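PDB 2QW7: carboxysome shell vertex protein CcmL from Synechocystis sp., which probably forms the pentameric vertices of the polyhedral carboxysome shell and is thought to induce curvature in the otherwise flat hexagonal layer of CcmK subunits. Local coordinates for residues Gly8-Thr13 and Val22-Val27. Numbering follows the deposited sequence.
Sequences GTVVST and VKLLLV
Two antiparallel strands of the CcmL/EutN beta barrel, 2-11 and 24-30, meet here near the end where they part toward their connection, and within these segments Gly8 and Leu26 form a hydrogen-bonded pair. Gly8 O accepts from Leu26 N at 3.0 Å; the return bond, Gly8 N to Leu26 O, is weak at 3.5 Å. Thr9 and Leu25 form the next, non-hydrogen-bonded pair. Beyond it Val10 N donates to Leu24 O at 2.8 Å. The strands then diverge, and a water replaces the return bond of this pair, giving a hydrogen to Val10 O and accepting one from Leu24 N.

The beta-branched Val10 suits an extended strand buried between subunits. Its CG1, anti to the backbone N (chi1 151°), meets Leu24 CD1 at 3.7 Å. Leu24 and Leu26 add apolar bulk against a second subunit, where Val10 and Leu26 pack on Val85 and Leu24 on Leu56. Thr9, Val10 and Val11 also pair with a strand of that subunit, carrying the sheet across the pentamer interface.

On the face of Thr9 and Leu25, the exposed Lys23 bends at chi2 (64°), which carries CE to the Thr9 methyl; the two side chains cross at about a right angle. Partly exposed Thr9, also beta-branched, suits a strand while offering that methyl: its CG2 is met from the same side by Lys23 CE at 3.5 Å and buried Leu25 CD2 at 3.8 Å.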
loop_
_atom_site.group_PDB
_atom_site.type_symbol
_atom_site.label_atom_id
_atom_site.label_comp_id
_atom_site.label_asym_id
_atom_site.label_seq_id
_atom_site.Cartn_x
_atom_site.Cartn_y
_atom_site.Cartn_z
ATOM N N GLY A 8 -3.568 -14.606 17.980
ATOM C CA GLY A 8 -2.560 -14.944 18.969
ATOM C C GLY A 8 -1.559 -13.839 19.253
ATOM O O GLY A 8 -1.779 -12.671 18.906
ATOM N N THR A 9 -0.450 -14.212 19.890
ATOM C CA THR A 9 0.614 -13.230 20.179
ATOM C C THR A 9 1.917 -13.718 19.507
ATOM O O THR A 9 2.091 -14.936 19.192
ATOM C CB THR A 9 0.783 -12.787 21.715
ATOM O OG1 THR A 9 1.831 -13.492 22.389
ATOM C CG2 THR A 9 -0.510 -12.898 22.552
ATOM N N VAL A 10 2.771 -12.732 19.211
ATOM C CA VAL A 10 4.064 -12.970 18.550
ATOM C C VAL A 10 5.207 -12.563 19.465
ATOM O O VAL A 10 5.305 -11.405 19.899
ATOM C CB VAL A 10 4.120 -12.273 17.122
ATOM C CG1 VAL A 10 5.567 -11.881 16.721
ATOM C CG2 VAL A 10 3.431 -13.219 15.995
ATOM N N VAL A 11 6.047 -13.519 19.820
ATOM C CA VAL A 11 7.165 -13.225 20.727
ATOM C C VAL A 11 8.446 -13.184 19.900
ATOM O O VAL A 11 8.732 -14.119 19.118
ATOM C CB VAL A 11 7.310 -14.204 21.938
ATOM C CG1 VAL A 11 8.693 -14.101 22.612
ATOM C CG2 VAL A 11 6.218 -13.933 22.970
ATOM N N SER A 12 9.162 -12.065 20.064
ATOM C CA SER A 12 10.425 -11.834 19.411
ATOM C C SER A 12 11.329 -11.237 20.460
ATOM O O SER A 12 10.993 -10.207 21.087
ATOM C CB SER A 12 10.292 -10.857 18.228
ATOM O OG SER A 12 11.545 -10.451 17.657
ATOM N N THR A 13 12.479 -11.880 20.654
ATOM C CA THR A 13 13.467 -11.400 21.601
ATOM C C THR A 13 14.601 -10.663 20.870
ATOM O O THR A 13 15.113 -9.631 21.343
ATOM C CB THR A 13 13.998 -12.532 22.523
ATOM O OG1 THR A 13 14.413 -13.642 21.726
ATOM C CG2 THR A 13 12.917 -12.970 23.572
ATOM N N VAL A 22 6.584 -3.001 22.933
ATOM C CA VAL A 22 5.404 -3.127 22.081
ATOM C C VAL A 22 4.842 -4.521 22.157
ATOM O O VAL A 22 5.568 -5.458 21.904
ATOM C CB VAL A 22 5.740 -2.785 20.624
ATOM C CG1 VAL A 22 4.743 -3.389 19.670
ATOM C CG2 VAL A 22 5.820 -1.255 20.470
ATOM N N LYS A 23 3.568 -4.662 22.519
ATOM C CA LYS A 23 2.893 -5.997 22.499
ATOM C C LYS A 23 2.499 -6.322 21.060
ATOM O O LYS A 23 1.812 -5.557 20.407
ATOM C CB LYS A 23 1.681 -6.056 23.443
ATOM C CG LYS A 23 0.716 -7.213 23.246
ATOM C CD LYS A 23 1.298 -8.603 23.509
ATOM C CE LYS A 23 0.186 -9.660 23.547
ATOM N NZ LYS A 23 -0.856 -9.463 24.625
ATOM N N LEU A 24 2.927 -7.473 20.575
ATOM C CA LEU A 24 2.698 -7.835 19.173
ATOM C C LEU A 24 1.642 -8.874 19.013
ATOM O O LEU A 24 1.850 -10.043 19.300
ATOM C CB LEU A 24 3.966 -8.360 18.483
ATOM C CG LEU A 24 5.269 -7.546 18.505
ATOM C CD1 LEU A 24 6.357 -8.441 17.853
ATOM C CD2 LEU A 24 5.144 -6.152 17.859
ATOM N N LEU A 25 0.544 -8.464 18.424
ATOM C CA LEU A 25 -0.576 -9.332 18.223
ATOM C C LEU A 25 -0.734 -9.709 16.774
ATOM O O LEU A 25 -0.599 -8.766 15.926
ATOM C CB LEU A 25 -1.830 -8.580 18.681
ATOM C CG LEU A 25 -2.087 -8.568 20.173
ATOM C CD1 LEU A 25 -3.334 -7.700 20.344
ATOM C CD2 LEU A 25 -2.236 -10.026 20.712
ATOM N N LEU A 26 -1.027 -11.009 16.545
ATOM C CA LEU A 26 -1.333 -11.526 15.246
ATOM C C LEU A 26 -2.825 -11.367 15.061
ATOM O O LEU A 26 -3.629 -12.021 15.687
ATOM C CB LEU A 26 -0.965 -13.000 15.160
ATOM C CG LEU A 26 -1.252 -13.972 13.988
ATOM C CD1 LEU A 26 -0.499 -13.638 12.697
ATOM C CD2 LEU A 26 -0.764 -15.279 14.569
ATOM N N VAL A 27 -3.218 -10.511 14.134
ATOM C CA VAL A 27 -4.630 -10.284 13.846
ATOM C C VAL A 27 -4.995 -10.617 12.429
ATOM O O VAL A 27 -4.528 -9.926 11.513
ATOM C CB VAL A 27 -5.042 -8.805 14.102
ATOM C CG1 VAL A 27 -5.277 -8.667 15.559
ATOM C CG2 VAL A 27 -4.026 -7.697 13.535
HETATM O O HOH W 1 3.871 -10.153 21.531
#